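Local atomic coordinates of large T antigen (Merkel cell polyomavirus, PDB entry 3QFQ), a protein that binds the viral origin of DNA replication through its origin binding domain, and is thereby expected to initiate copying of the viral genome. Residues 22-27 and 108-113; 32-37 and 78-83; 59-64 and 72-77. One frame throughout, in Å; residues are numbered along the deposited sequence.

Contact 1 of 3, residues 22-27 and 108-113; sequences SDYLSH and PEMYNN. With nucleotides of chain E.
Tyr24 and Met110 meet because their side chains turn toward each other across the interface of loop and helix: Tyr24 sets CG anti to its carbonyl carbon (chi1 -61°), swinging the phenol out toward helix 107-113, while Met110 starts anti to its backbone N and then bends at chi2 (69°) and again at chi3, curling its methyl back to the loop. The example illustrates how, in the origin binding domain, an antiparallel sheet with helices packed on both faces, a helix packs against the chain leading into strand 34-42. Met110 CE carries the apolar part, 3.6 Å from Tyr24 CB. The same methyl is also 3.6 Å from Leu25 CD2, so one methyl touches two consecutive loop residues, and Leu25 reaches on to Phe17 and Val104. Glu109 meets the phenol through its aliphatic root. Its CB stands over the centre of one ring face, 4.2 Å from the Tyr24 ring centroid and close to the ring normal, a CH-pi contact that needs nothing from the carboxylate. Asn113 approaches the ring obliquely, its amide plane turned 66° from that of the phenol. Packing therefore joins the segments, whereas polar bonds stay within the loop or lead elsewhere. Next to the Tyr24-Leu25 pair, Ser26 OG bonds Gly103 O and its CB lies against the phosphate of DG3 of chain E. Within the loop, His27 NE2 donates in its ring plane to Ser22 O at 2.8 Å.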
loop_
_atom_site.group_PDB
_atom_site.type_symbol
_atom_site.label_atom_id
_atom_site.label_comp_id
_atom_site.label_asym_id
_atom_site.label_seq_id
_atom_site.Cartn_x
_atom_site.Cartn_y
_atom_site.Cartn_z
ATOM N N SER B 22 -7.036 -18.689 38.193
ATOM C CA SER B 22 -6.981 -17.263 37.880
ATOM C C SER B 22 -5.871 -16.541 38.643
ATOM O O SER B 22 -5.624 -15.357 38.418
ATOM C CB SER B 22 -8.335 -16.601 38.162
ATOM O OG SER B 22 -8.356 -15.253 37.720
ATOM N N ASP B 23 -5.205 -17.255 39.545
ATOM C CA ASP B 23 -4.126 -16.667 40.328
ATOM C C ASP B 23 -2.788 -16.827 39.608
ATOM O O ASP B 23 -1.848 -16.065 39.843
ATOM C CB ASP B 23 -4.067 -17.302 41.721
ATOM C CG ASP B 23 -2.908 -16.785 42.552
ATOM O OD1 ASP B 23 -3.102 -15.802 43.300
ATOM O OD2 ASP B 23 -1.804 -17.364 42.459
ATOM N N TYR B 24 -2.715 -17.820 38.728
ATOM C CA TYR B 24 -1.489 -18.130 38.001
ATOM C C TYR B 24 -1.278 -17.199 36.807
ATOM O O TYR B 24 -0.349 -17.390 36.022
ATOM C CB TYR B 24 -1.512 -19.585 37.518
ATOM C CG TYR B 24 -1.605 -20.619 38.620
ATOM C CD1 TYR B 24 -1.241 -20.309 39.922
ATOM C CD2 TYR B 24 -2.054 -21.909 38.355
ATOM C CE1 TYR B 24 -1.323 -21.253 40.933
ATOM C CE2 TYR B 24 -2.139 -22.858 39.357
ATOM C CZ TYR B 24 -1.773 -22.525 40.644
ATOM O OH TYR B 24 -1.855 -23.466 41.645
ATOM N N LEU B 25 -2.136 -16.192 36.676
ATOM C CA LEU B 25 -2.110 -15.312 35.511
ATOM C C LEU B 25 -1.597 -13.908 35.839
ATOM O O LEU B 25 -1.497 -13.527 37.006
ATOM C CB LEU B 25 -3.507 -15.232 34.886
ATOM C CG LEU B 25 -4.140 -16.571 34.493
ATOM C CD1 LEU B 25 -5.625 -16.425 34.188
ATOM C CD2 LEU B 25 -3.405 -17.190 33.313
ATOM N N SER B 26 -1.264 -13.146 34.800
ATOM C CA SER B 26 -0.864 -11.752 34.961
ATOM C C SER B 26 -2.003 -10.844 34.520
ATOM O O SER B 26 -2.412 -10.870 33.359
ATOM C CB SER B 26 0.388 -11.448 34.136
ATOM O OG SER B 26 0.139 -11.627 32.754
ATOM N N HIS B 27 -2.521 -10.044 35.445
ATOM C CA HIS B 27 -3.654 -9.175 35.145
ATOM C C HIS B 27 -3.222 -7.719 35.044
ATOM O O HIS B 27 -3.721 -6.856 35.767
ATOM C CB HIS B 27 -4.743 -9.338 36.204
ATOM C CG HIS B 27 -5.139 -10.760 36.444
ATOM N ND1 HIS B 27 -6.158 -11.379 35.750
ATOM C CD2 HIS B 27 -4.649 -11.691 37.296
ATOM C CE1 HIS B 27 -6.278 -12.626 36.166
ATOM N NE2 HIS B 27 -5.373 -12.841 37.105
ATOM N N PRO B 108 4.663 -23.849 34.599
ATOM C CA PRO B 108 4.656 -25.227 35.105
ATOM C C PRO B 108 3.475 -25.501 36.032
ATOM O O PRO B 108 2.921 -26.601 36.020
ATOM C CB PRO B 108 5.976 -25.324 35.880
ATOM C CG PRO B 108 6.363 -23.908 36.172
ATOM C CD PRO B 108 5.880 -23.123 34.997
ATOM N N GLU B 109 3.097 -24.506 36.824
ATOM C CA GLU B 109 1.990 -24.652 37.755
ATOM C C GLU B 109 0.682 -24.782 36.988
ATOM O O GLU B 109 -0.196 -25.564 37.358
ATOM C CB GLU B 109 1.940 -23.446 38.691
ATOM C CG GLU B 109 3.291 -23.096 39.302
ATOM C CD GLU B 109 3.799 -24.161 40.256
ATOM O OE1 GLU B 109 2.968 -24.918 40.802
ATOM O OE2 GLU B 109 5.029 -24.243 40.462
ATOM N N MET B 110 0.565 -24.013 35.910
ATOM C CA MET B 110 -0.635 -24.017 35.083
ATOM C C MET B 110 -0.864 -25.366 34.409
ATOM O O MET B 110 -1.929 -25.966 34.553
ATOM C CB MET B 110 -0.561 -22.918 34.022
ATOM C CG MET B 110 -1.775 -22.868 33.112
ATOM S SD MET B 110 -3.262 -22.317 33.971
ATOM C CE MET B 110 -2.823 -20.619 34.322
ATOM N N TYR B 111 0.137 -25.831 33.667
ATOM C CA TYR B 111 0.049 -27.096 32.941
ATOM C C TYR B 111 -0.498 -28.202 33.834
ATOM O O TYR B 111 -1.515 -28.821 33.521
ATOM C CB TYR B 111 1.426 -27.488 32.393
ATOM C CG TYR B 111 1.444 -28.689 31.461
ATOM C CD1 TYR B 111 2.420 -28.807 30.479
ATOM C CD2 TYR B 111 0.502 -29.707 31.568
ATOM C CE1 TYR B 111 2.456 -29.895 29.626
ATOM C CE2 TYR B 111 0.529 -30.801 30.718
ATOM C CZ TYR B 111 1.509 -30.888 29.749
ATOM O OH TYR B 111 1.542 -31.973 28.902
ATOM N N ASN B 112 0.183 -28.446 34.948
ATOM C CA ASN B 112 -0.210 -29.507 35.863
ATOM C C ASN B 112 -1.608 -29.297 36.433
ATOM O O ASN B 112 -2.287 -30.254 36.802
ATOM C CB ASN B 112 0.815 -29.642 36.991
ATOM C CG ASN B 112 2.218 -29.881 36.472
ATOM O OD1 ASN B 112 2.407 -30.308 35.334
ATOM N ND2 ASN B 112 3.213 -29.606 37.306
ATOM N N ASN B 113 -2.035 -28.040 36.500
ATOM C CA ASN B 113 -3.369 -27.721 36.995
ATOM C C ASN B 113 -4.435 -28.027 35.951
ATOM O O ASN B 113 -5.594 -28.273 36.282
ATOM C CB ASN B 113 -3.450 -26.254 37.419
ATOM C CG ASN B 113 -4.612 -25.981 38.357
ATOM O OD1 ASN B 113 -5.677 -26.586 38.241
ATOM N ND2 ASN B 113 -4.406 -25.071 39.301
ATOM P P DG E 3 1.873 -9.350 37.191
ATOM O OP1 DG E 3 1.152 -10.512 37.753
ATOM O OP2 DG E 3 2.278 -9.339 35.767
ATOM O "O5'" DG E 3 0.989 -8.047 37.459
ATOM C "C5'" DG E 3 1.214 -6.882 36.685
ATOM C "C4'" DG E 3 1.865 -5.779 37.486
ATOM O "O4'" DG E 3 3.263 -6.077 37.678
ATOM C "C3'" DG E 3 1.843 -4.453 36.749
ATOM O "O3'" DG E 3 0.748 -3.665 37.191
ATOM C "C2'" DG E 3 3.177 -3.781 37.061
ATOM C "C1'" DG E 3 3.995 -4.871 37.743
ATOM N N9 DG E 3 5.284 -5.120 37.114
ATOM C C8 DG E 3 5.611 -6.202 36.332
ATOM N N7 DG E 3 6.840 -6.174 35.904
ATOM C C5 DG E 3 7.359 -4.999 36.431
ATOM C C6 DG E 3 8.653 -4.442 36.300
ATOM O O6 DG E 3 9.618 -4.896 35.671
ATOM N N1 DG E 3 8.769 -3.238 36.994
ATOM C C2 DG E 3 7.759 -2.650 37.721
ATOM N N2 DG E 3 8.062 -1.487 38.321
ATOM N N3 DG E 3 6.541 -3.164 37.851
ATOM C C4 DG E 3 6.414 -4.336 37.181
#

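Contact 2 of 3, residues 32-37 and 78-83; sequences NKTVSC and LSKHRV. With nucleotides of chain D; nucleotides of chain E.
The DNA-reading surface of the origin binding domain is built here from two neighbouring elements, 32-37 and 78-83, which probably correspond to the A1 loop and B2 element of polyomavirus large T antigens. They are tied by the backbone: His81 N donates to Val35 O at 3.0 Å, nearly straight at 167° although the donor stands above the carbonyl plane. Next to this bond Arg82, its chain extended from CG to NE, runs alongside Asn32 in the same direction. The Asn32 amide nitrogen lies over one guanidinium face, the planes 16° apart; both groups are donors as modelled, so no bond joins them, and the amide's orientation is uncertain. The guanidinium edge is given to DG21 of chain D, where NH2 donates to O6 at 3.1 Å and NE weakly to N7, a major-groove reading of guanine. On the other strand, Asn32 N donates to N7 of DG5 of chain E at 3.3 Å. Phosphates are gripped from both segments. Arg82 N reaches OP2 of DG21 of chain D at 2.8 Å, and Thr34, with OG1 between its backbone N and carbonyl carbon (chi1 56°), donates from OG1 to OP2 of DC22 of chain D at 2.7 Å. Lys80 passes at about a right angle to Thr34 and carries NZ to a further phosphate, whereas Lys33 NZ bonds a guanine N7. His81 brings the edge of its ring to DG21 of chain D, ND1 donating to OP1 at 2.9 Å. Ser79 OG holds His81 NE2 at 2.7 Å, and the two bonds together fix the rotation of the imidazole.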
loop_
_atom_site.group_PDB
_atom_site.type_symbol
_atom_site.label_atom_id
_atom_site.label_comp_id
_atom_site.label_asym_id
_atom_site.label_seq_id
_atom_site.Cartn_x
_atom_site.Cartn_y
_atom_site.Cartn_z
ATOM N N ASN B 32 3.878 -3.020 29.629
ATOM C CA ASN B 32 4.409 -3.217 28.284
ATOM C C ASN B 32 5.334 -4.421 28.222
ATOM O O ASN B 32 5.887 -4.741 27.170
ATOM C CB ASN B 32 5.157 -1.971 27.808
ATOM C CG ASN B 32 4.274 -0.742 27.774
ATOM O OD1 ASN B 32 4.706 0.358 28.117
ATOM N ND2 ASN B 32 3.026 -0.923 27.363
ATOM N N LYS B 33 5.502 -5.082 29.360
ATOM C CA LYS B 33 6.379 -6.241 29.441
ATOM C C LYS B 33 6.051 -7.271 28.363
ATOM O O LYS B 33 4.885 -7.567 28.100
ATOM C CB LYS B 33 6.308 -6.880 30.828
ATOM C CG LYS B 33 7.161 -8.127 30.956
ATOM C CD LYS B 33 6.967 -8.799 32.299
ATOM C CE LYS B 33 7.529 -7.957 33.423
ATOM N NZ LYS B 33 7.421 -8.671 34.723
ATOM N N THR B 34 7.096 -7.805 27.737
ATOM C CA THR B 34 6.942 -8.811 26.695
ATOM C C THR B 34 7.260 -10.208 27.206
ATOM O O THR B 34 8.413 -10.639 27.207
ATOM C CB THR B 34 7.848 -8.516 25.501
ATOM O OG1 THR B 34 9.206 -8.426 25.950
ATOM C CG2 THR B 34 7.446 -7.209 24.854
ATOM N N VAL B 35 6.219 -10.910 27.634
ATOM C CA VAL B 35 6.349 -12.268 28.129
ATOM C C VAL B 35 6.417 -13.249 26.964
ATOM O O VAL B 35 6.043 -12.918 25.841
ATOM C CB VAL B 35 5.160 -12.629 29.032
ATOM C CG1 VAL B 35 5.399 -13.955 29.734
ATOM C CG2 VAL B 35 4.925 -11.522 30.044
ATOM N N SER B 36 6.897 -14.456 27.246
ATOM C CA SER B 36 7.030 -15.507 26.244
ATOM C C SER B 36 5.947 -16.570 26.398
ATOM O O SER B 36 5.737 -17.386 25.501
ATOM C CB SER B 36 8.404 -16.172 26.359
ATOM O OG SER B 36 9.450 -15.241 26.157
ATOM N N CYS B 37 5.269 -16.561 27.541
ATOM C CA CYS B 37 4.261 -17.571 27.850
ATOM C C CYS B 37 2.856 -16.978 27.854
ATOM O O CYS B 37 2.588 -15.994 28.544
ATOM C CB CYS B 37 4.554 -18.212 29.209
ATOM S SG CYS B 37 6.206 -18.932 29.375
ATOM N N LEU B 78 9.513 -18.424 21.162
ATOM C CA LEU B 78 10.938 -18.177 21.328
ATOM C C LEU B 78 11.188 -16.687 21.541
ATOM O O LEU B 78 11.931 -16.290 22.440
ATOM C CB LEU B 78 11.719 -18.690 20.115
ATOM C CG LEU B 78 11.919 -20.205 19.986
ATOM C CD1 LEU B 78 12.598 -20.771 21.227
ATOM C CD2 LEU B 78 10.609 -20.937 19.710
ATOM N N SER B 79 10.559 -15.867 20.708
ATOM C CA SER B 79 10.661 -14.417 20.832
ATOM C C SER B 79 9.653 -13.900 21.851
ATOM O O SER B 79 8.571 -14.461 22.001
ATOM C CB SER B 79 10.435 -13.749 19.474
ATOM O OG SER B 79 9.308 -14.302 18.815
ATOM N N LYS B 80 10.015 -12.835 22.559
ATOM C CA LYS B 80 9.114 -12.240 23.540
ATOM C C LYS B 80 8.042 -11.398 22.853
ATOM O O LYS B 80 8.286 -10.797 21.806
ATOM C CB LYS B 80 9.897 -11.406 24.554
ATOM C CG LYS B 80 10.844 -12.221 25.419
ATOM C CD LYS B 80 11.586 -11.332 26.396
ATOM C CE LYS B 80 12.402 -10.287 25.665
ATOM N NZ LYS B 80 13.109 -9.389 26.615
ATOM N N HIS B 81 6.851 -11.369 23.445
ATOM C CA HIS B 81 5.730 -10.627 22.878
ATOM C C HIS B 81 4.826 -10.042 23.957
ATOM O O HIS B 81 4.819 -10.503 25.100
ATOM C CB HIS B 81 4.902 -11.520 21.952
ATOM C CG HIS B 81 5.687 -12.134 20.838
ATOM N ND1 HIS B 81 5.950 -11.470 19.655
ATOM C CD2 HIS B 81 6.263 -13.352 20.715
ATOM C CE1 HIS B 81 6.654 -12.251 18.861
ATOM N NE2 HIS B 81 6.859 -13.403 19.480
ATOM N N ARG B 82 4.056 -9.028 23.572
ATOM C CA ARG B 82 3.098 -8.390 24.467
ATOM C C ARG B 82 1.856 -9.246 24.682
ATOM O O ARG B 82 1.444 -9.996 23.795
ATOM C CB ARG B 82 2.665 -7.031 23.913
ATOM C CG ARG B 82 3.564 -5.864 24.285
ATOM C CD ARG B 82 2.767 -4.567 24.284
ATOM N NE ARG B 82 3.615 -3.386 24.426
ATOM C CZ ARG B 82 3.158 -2.143 24.532
ATOM N NH1 ARG B 82 1.855 -1.906 24.524
ATOM N NH2 ARG B 82 4.007 -1.133 24.651
ATOM N N VAL B 83 1.260 -9.121 25.863
ATOM C CA VAL B 83 -0.007 -9.774 26.141
ATOM C C VAL B 83 -1.064 -9.216 25.188
ATOM O O VAL B 83 -1.851 -9.964 24.609
ATOM C CB VAL B 83 -0.447 -9.558 27.601
ATOM C CG1 VAL B 83 -1.778 -10.246 27.864
ATOM C CG2 VAL B 83 0.620 -10.066 28.565
ATOM P P DG D 21 5.114 -8.246 19.580
ATOM O OP1 DG D 21 4.595 -9.167 18.546
ATOM O OP2 DG D 21 4.565 -8.280 20.952
ATOM O "O5'" DG D 21 6.691 -8.444 19.704
ATOM C "C5'" DG D 21 7.393 -7.881 20.800
ATOM C "C4'" DG D 21 8.491 -6.966 20.296
ATOM O "O4'" DG D 21 7.932 -5.675 19.949
ATOM C "C3'" DG D 21 9.610 -6.679 21.285
ATOM O "O3'" DG D 21 10.605 -7.688 21.167
ATOM C "C2'" DG D 21 10.114 -5.325 20.795
ATOM C "C1'" DG D 21 8.822 -4.649 20.340
ATOM N N9 DG D 21 8.162 -3.863 21.380
ATOM C C8 DG D 21 7.034 -4.206 22.090
ATOM N N7 DG D 21 6.671 -3.300 22.953
ATOM C C5 DG D 21 7.616 -2.293 22.804
ATOM C C6 DG D 21 7.742 -1.054 23.473
ATOM O O6 DG D 21 7.017 -0.585 24.361
ATOM N N1 DG D 21 8.842 -0.330 23.020
ATOM C C2 DG D 21 9.713 -0.753 22.042
ATOM N N2 DG D 21 10.720 0.082 21.735
ATOM N N3 DG D 21 9.606 -1.912 21.408
ATOM C C4 DG D 21 8.540 -2.625 21.841
ATOM P P DG E 5 1.760 3.680 35.356
ATOM O OP1 DG E 5 1.468 4.891 36.153
ATOM O OP2 DG E 5 0.688 3.070 34.537
ATOM O "O5'" DG E 5 2.998 3.981 34.392
ATOM C "C5'" DG E 5 4.222 4.441 34.955
ATOM C "C4'" DG E 5 5.331 4.376 33.925
ATOM O "O4'" DG E 5 5.679 2.992 33.670
ATOM C "C3'" DG E 5 4.979 4.990 32.573
ATOM O "O3'" DG E 5 5.995 5.909 32.203
ATOM C "C2'" DG E 5 4.947 3.790 31.630
ATOM C "C1'" DG E 5 5.969 2.882 32.296
ATOM N N9 DG E 5 5.867 1.481 31.912
ATOM C C8 DG E 5 4.729 0.716 31.844
ATOM N N7 DG E 5 4.958 -0.513 31.471
ATOM C C5 DG E 5 6.336 -0.563 31.283
ATOM C C6 DG E 5 7.170 -1.633 30.878
ATOM O O6 DG E 5 6.841 -2.793 30.595
ATOM N N1 DG E 5 8.510 -1.252 30.815
ATOM C C2 DG E 5 8.985 0.005 31.108
ATOM N N2 DG E 5 10.308 0.187 30.992
ATOM N N3 DG E 5 8.214 1.016 31.487
ATOM C C4 DG E 5 6.908 0.659 31.553
ATOM P P DC D 22 11.456 -8.142 22.453
ATOM O OP1 DC D 22 12.387 -9.210 22.027
ATOM O OP2 DC D 22 10.509 -8.410 23.556
ATOM O "O5'" DC D 22 12.295 -6.828 22.832
ATOM C "C5'" DC D 22 13.379 -6.396 22.003
ATOM C "C4'" DC D 22 13.914 -5.026 22.399
ATOM O "O4'" DC D 22 12.897 -4.015 22.187
ATOM C "C3'" DC D 22 14.286 -4.838 23.862
ATOM O "O3'" DC D 22 15.567 -5.360 24.153
ATOM C "C2'" DC D 22 14.278 -3.319 23.969
ATOM C "C1'" DC D 22 13.014 -3.008 23.181
ATOM N N1 DC D 22 11.802 -3.003 24.052
ATOM C C2 DC D 22 11.596 -1.916 24.906
ATOM O O2 DC D 22 12.417 -0.994 24.910
ATOM N N3 DC D 22 10.501 -1.903 25.705
ATOM C C4 DC D 22 9.638 -2.919 25.672
ATOM N N4 DC D 22 8.574 -2.858 26.478
ATOM C C5 DC D 22 9.832 -4.040 24.809
ATOM C C6 DC D 22 10.917 -4.043 24.025
HETATM O O HOH W 1 2.113 -6.586 28.065
#

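Contact 3 of 3, residues 59-64 and 72-77; sequences VDFKSR and ILLFIT
Ile76 O serves two donors from the facing segment 59-64: Asp60 N at 2.8 Å and, more weakly, Phe61 N at 3.3 Å. The backbone N of Ile76 is satisfied as well, donating to Phe61 O at 2.9 Å in a nearly straight bond (168°). One step further along, Ser63 N points at Leu74 O almost head-on, 2.9 Å away. The return bond, Leu74 N to Ser63 O, is weak because it is sharply bent at 122°, and Ser63 O also receives the CA-H of Leu73. Two successive amides aimed at one carbonyl make a classic beta bulge, and it shifts the pairing by one residue in the antiparallel hairpin of strands 59-64 and 71-77. Strand 71-77 uses its remaining edge for strand 34-42, the backbones of Leu73 and Phe75 bonding those of Ile40 and Phe38, so it is paired along both sides. Polar side chains find partners outside the two segments: Asp60 OD2 forms a salt bridge with Lys126, Ser63 OG bonds His65 NE2, and Thr77 OG1 bonds Ser79 O. Apolar groups divide between the two faces of the sheet. On the face with Phe61, Leu74 and Ile76, Phe61 CB abuts Ile76 CG2 at 3.5 Å. Its ring, set with CG anti to the backbone N (chi1 159°), presents an edge, at CE2, to Leu74 CD1. This face is covered by helix 107-113. On the opposite face, Lys62 and Phe75 touch through their CB atoms, and Val59 CG1 comes obliquely to the Phe75 ring, 4.1 Å from its CD1.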
loop_
_atom_site.group_PDB
_atom_site.type_symbol
_atom_site.label_atom_id
_atom_site.label_comp_id
_atom_site.label_asym_id
_atom_site.label_seq_id
_atom_site.Cartn_x
_atom_site.Cartn_y
_atom_site.Cartn_z
ATOM N N VAL B 59 6.607 -21.057 17.763
ATOM C CA VAL B 59 6.470 -21.531 19.135
ATOM C C VAL B 59 7.442 -22.655 19.469
ATOM O O VAL B 59 7.806 -23.459 18.609
ATOM C CB VAL B 59 5.041 -22.023 19.426
ATOM C CG1 VAL B 59 4.039 -20.924 19.141
ATOM C CG2 VAL B 59 4.723 -23.265 18.608
ATOM N N ASP B 60 7.856 -22.701 20.731
ATOM C CA ASP B 60 8.683 -23.787 21.234
ATOM C C ASP B 60 7.785 -24.893 21.764
ATOM O O ASP B 60 8.179 -26.057 21.830
ATOM C CB ASP B 60 9.600 -23.289 22.351
ATOM C CG ASP B 60 10.512 -24.377 22.881
ATOM O OD1 ASP B 60 10.707 -24.448 24.113
ATOM O OD2 ASP B 60 11.034 -25.163 22.061
ATOM N N PHE B 61 6.571 -24.513 22.143
ATOM C CA PHE B 61 5.616 -25.454 22.705
ATOM C C PHE B 61 4.197 -24.896 22.677
ATOM O O PHE B 61 3.993 -23.681 22.700
ATOM C CB PHE B 61 6.015 -25.817 24.135
ATOM C CG PHE B 61 4.885 -26.352 24.954
ATOM C CD1 PHE B 61 4.604 -27.706 24.968
ATOM C CD2 PHE B 61 4.095 -25.498 25.703
ATOM C CE1 PHE B 61 3.557 -28.198 25.719
ATOM C CE2 PHE B 61 3.048 -25.983 26.454
ATOM C CZ PHE B 61 2.778 -27.334 26.463
ATOM N N LYS B 62 3.220 -25.793 22.634
ATOM C CA LYS B 62 1.822 -25.401 22.560
ATOM C C LYS B 62 0.935 -26.578 22.932
ATOM O O LYS B 62 1.311 -27.735 22.727
ATOM C CB LYS B 62 1.482 -24.907 21.151
ATOM C CG LYS B 62 1.587 -25.977 20.073
ATOM C CD LYS B 62 1.444 -25.380 18.682
ATOM C CE LYS B 62 1.542 -26.452 17.609
ATOM N NZ LYS B 62 2.781 -27.267 17.758
ATOM N N SER B 63 -0.240 -26.283 23.481
ATOM C CA SER B 63 -1.162 -27.329 23.906
ATOM C C SER B 63 -2.561 -26.805 24.222
ATOM O O SER B 63 -2.726 -25.710 24.765
ATOM C CB SER B 63 -0.603 -28.080 25.117
ATOM O OG SER B 63 -0.575 -27.252 26.264
ATOM N N ARG B 64 -3.564 -27.609 23.884
ATOM C CA ARG B 64 -4.963 -27.258 24.104
ATOM C C ARG B 64 -5.633 -28.243 25.062
ATOM O O ARG B 64 -5.664 -29.448 24.809
ATOM C CB ARG B 64 -5.711 -27.226 22.770
ATOM C CG ARG B 64 -5.611 -28.529 21.986
ATOM C CD ARG B 64 -6.262 -28.433 20.613
ATOM N NE ARG B 64 -7.677 -28.086 20.696
ATOM C CZ ARG B 64 -8.646 -28.956 20.959
ATOM N NH1 ARG B 64 -8.360 -30.234 21.169
ATOM N NH2 ARG B 64 -9.905 -28.546 21.015
ATOM N N ILE B 72 -9.168 -24.121 27.080
ATOM C CA ILE B 72 -7.966 -23.307 27.234
ATOM C C ILE B 72 -6.785 -23.859 26.442
ATOM O O ILE B 72 -6.499 -25.054 26.487
ATOM C CB ILE B 72 -7.547 -23.170 28.713
ATOM C CG1 ILE B 72 -8.412 -22.127 29.426
ATOM C CG2 ILE B 72 -6.081 -22.779 28.817
ATOM C CD1 ILE B 72 -9.844 -22.553 29.637
ATOM N N LEU B 73 -6.098 -22.977 25.724
ATOM C CA LEU B 73 -4.913 -23.365 24.971
ATOM C C LEU B 73 -3.730 -22.467 25.328
ATOM O O LEU B 73 -3.717 -21.282 24.995
ATOM C CB LEU B 73 -5.190 -23.313 23.465
ATOM C CG LEU B 73 -4.082 -23.770 22.509
ATOM C CD1 LEU B 73 -4.661 -24.142 21.152
ATOM C CD2 LEU B 73 -2.993 -22.716 22.356
ATOM N N LEU B 74 -2.739 -23.036 26.006
ATOM C CA LEU B 74 -1.537 -22.288 26.354
ATOM C C LEU B 74 -0.366 -22.659 25.449
ATOM O O LEU B 74 -0.349 -23.731 24.843
ATOM C CB LEU B 74 -1.175 -22.485 27.830
ATOM C CG LEU B 74 -1.159 -23.905 28.406
ATOM C CD1 LEU B 74 -0.155 -24.787 27.687
ATOM C CD2 LEU B 74 -0.859 -23.870 29.900
ATOM N N PHE B 75 0.609 -21.762 25.355
ATOM C CA PHE B 75 1.762 -21.973 24.493
ATOM C C PHE B 75 2.908 -21.040 24.859
ATOM O O PHE B 75 2.739 -20.100 25.635
ATOM C CB PHE B 75 1.378 -21.777 23.023
ATOM C CG PHE B 75 0.882 -20.396 22.704
ATOM C CD1 PHE B 75 1.745 -19.429 22.219
ATOM C CD2 PHE B 75 -0.450 -20.064 22.891
ATOM C CE1 PHE B 75 1.287 -18.154 21.922
ATOM C CE2 PHE B 75 -0.911 -18.796 22.598
ATOM C CZ PHE B 75 -0.042 -17.840 22.113
ATOM N N ILE B 76 4.078 -21.308 24.296
ATOM C CA ILE B 76 5.248 -20.485 24.553
ATOM C C ILE B 76 6.044 -20.275 23.277
ATOM O O ILE B 76 6.277 -21.209 22.513
ATOM C CB ILE B 76 6.155 -21.106 25.628
ATOM C CG1 ILE B 76 7.351 -20.192 25.904
ATOM C CG2 ILE B 76 6.619 -22.489 25.204
ATOM C CD1 ILE B 76 8.297 -20.728 26.952
ATOM N N THR B 77 6.449 -19.034 23.051
ATOM C CA THR B 77 7.219 -18.686 21.868
ATOM C C THR B 77 8.692 -18.501 22.202
ATOM O O THR B 77 9.074 -18.430 23.373
ATOM C CB THR B 77 6.686 -17.396 21.227
ATOM O OG1 THR B 77 6.724 -16.337 22.190
ATOM C CG2 THR B 77 5.258 -17.593 20.759
#

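In this small DNA-binding domain the three contacts differ in place and in chemistry. Contact 3 is the most central and mostly buried, a backbone-bonded hairpin with apolar faces. Contact 1, partly buried with the exposed Glu109 at its margin, lies on one of those faces: Met110 CG packs against Leu74 CD2, and Tyr111 against Phe61, so helix 107-113 lies between sheet and loop, joined by apolar packing. Contact 2, also partly buried, sits at the sheet's DNA-facing end, where strand pairing is sparse and polar side chains turn to bases and phosphates. It continues from contact 3, since strand 71-77 leads into strand 80-82 and Ser36 O probably bonds Thr77 N. Contacts 1 and 2 do not touch, though both reach the DNA.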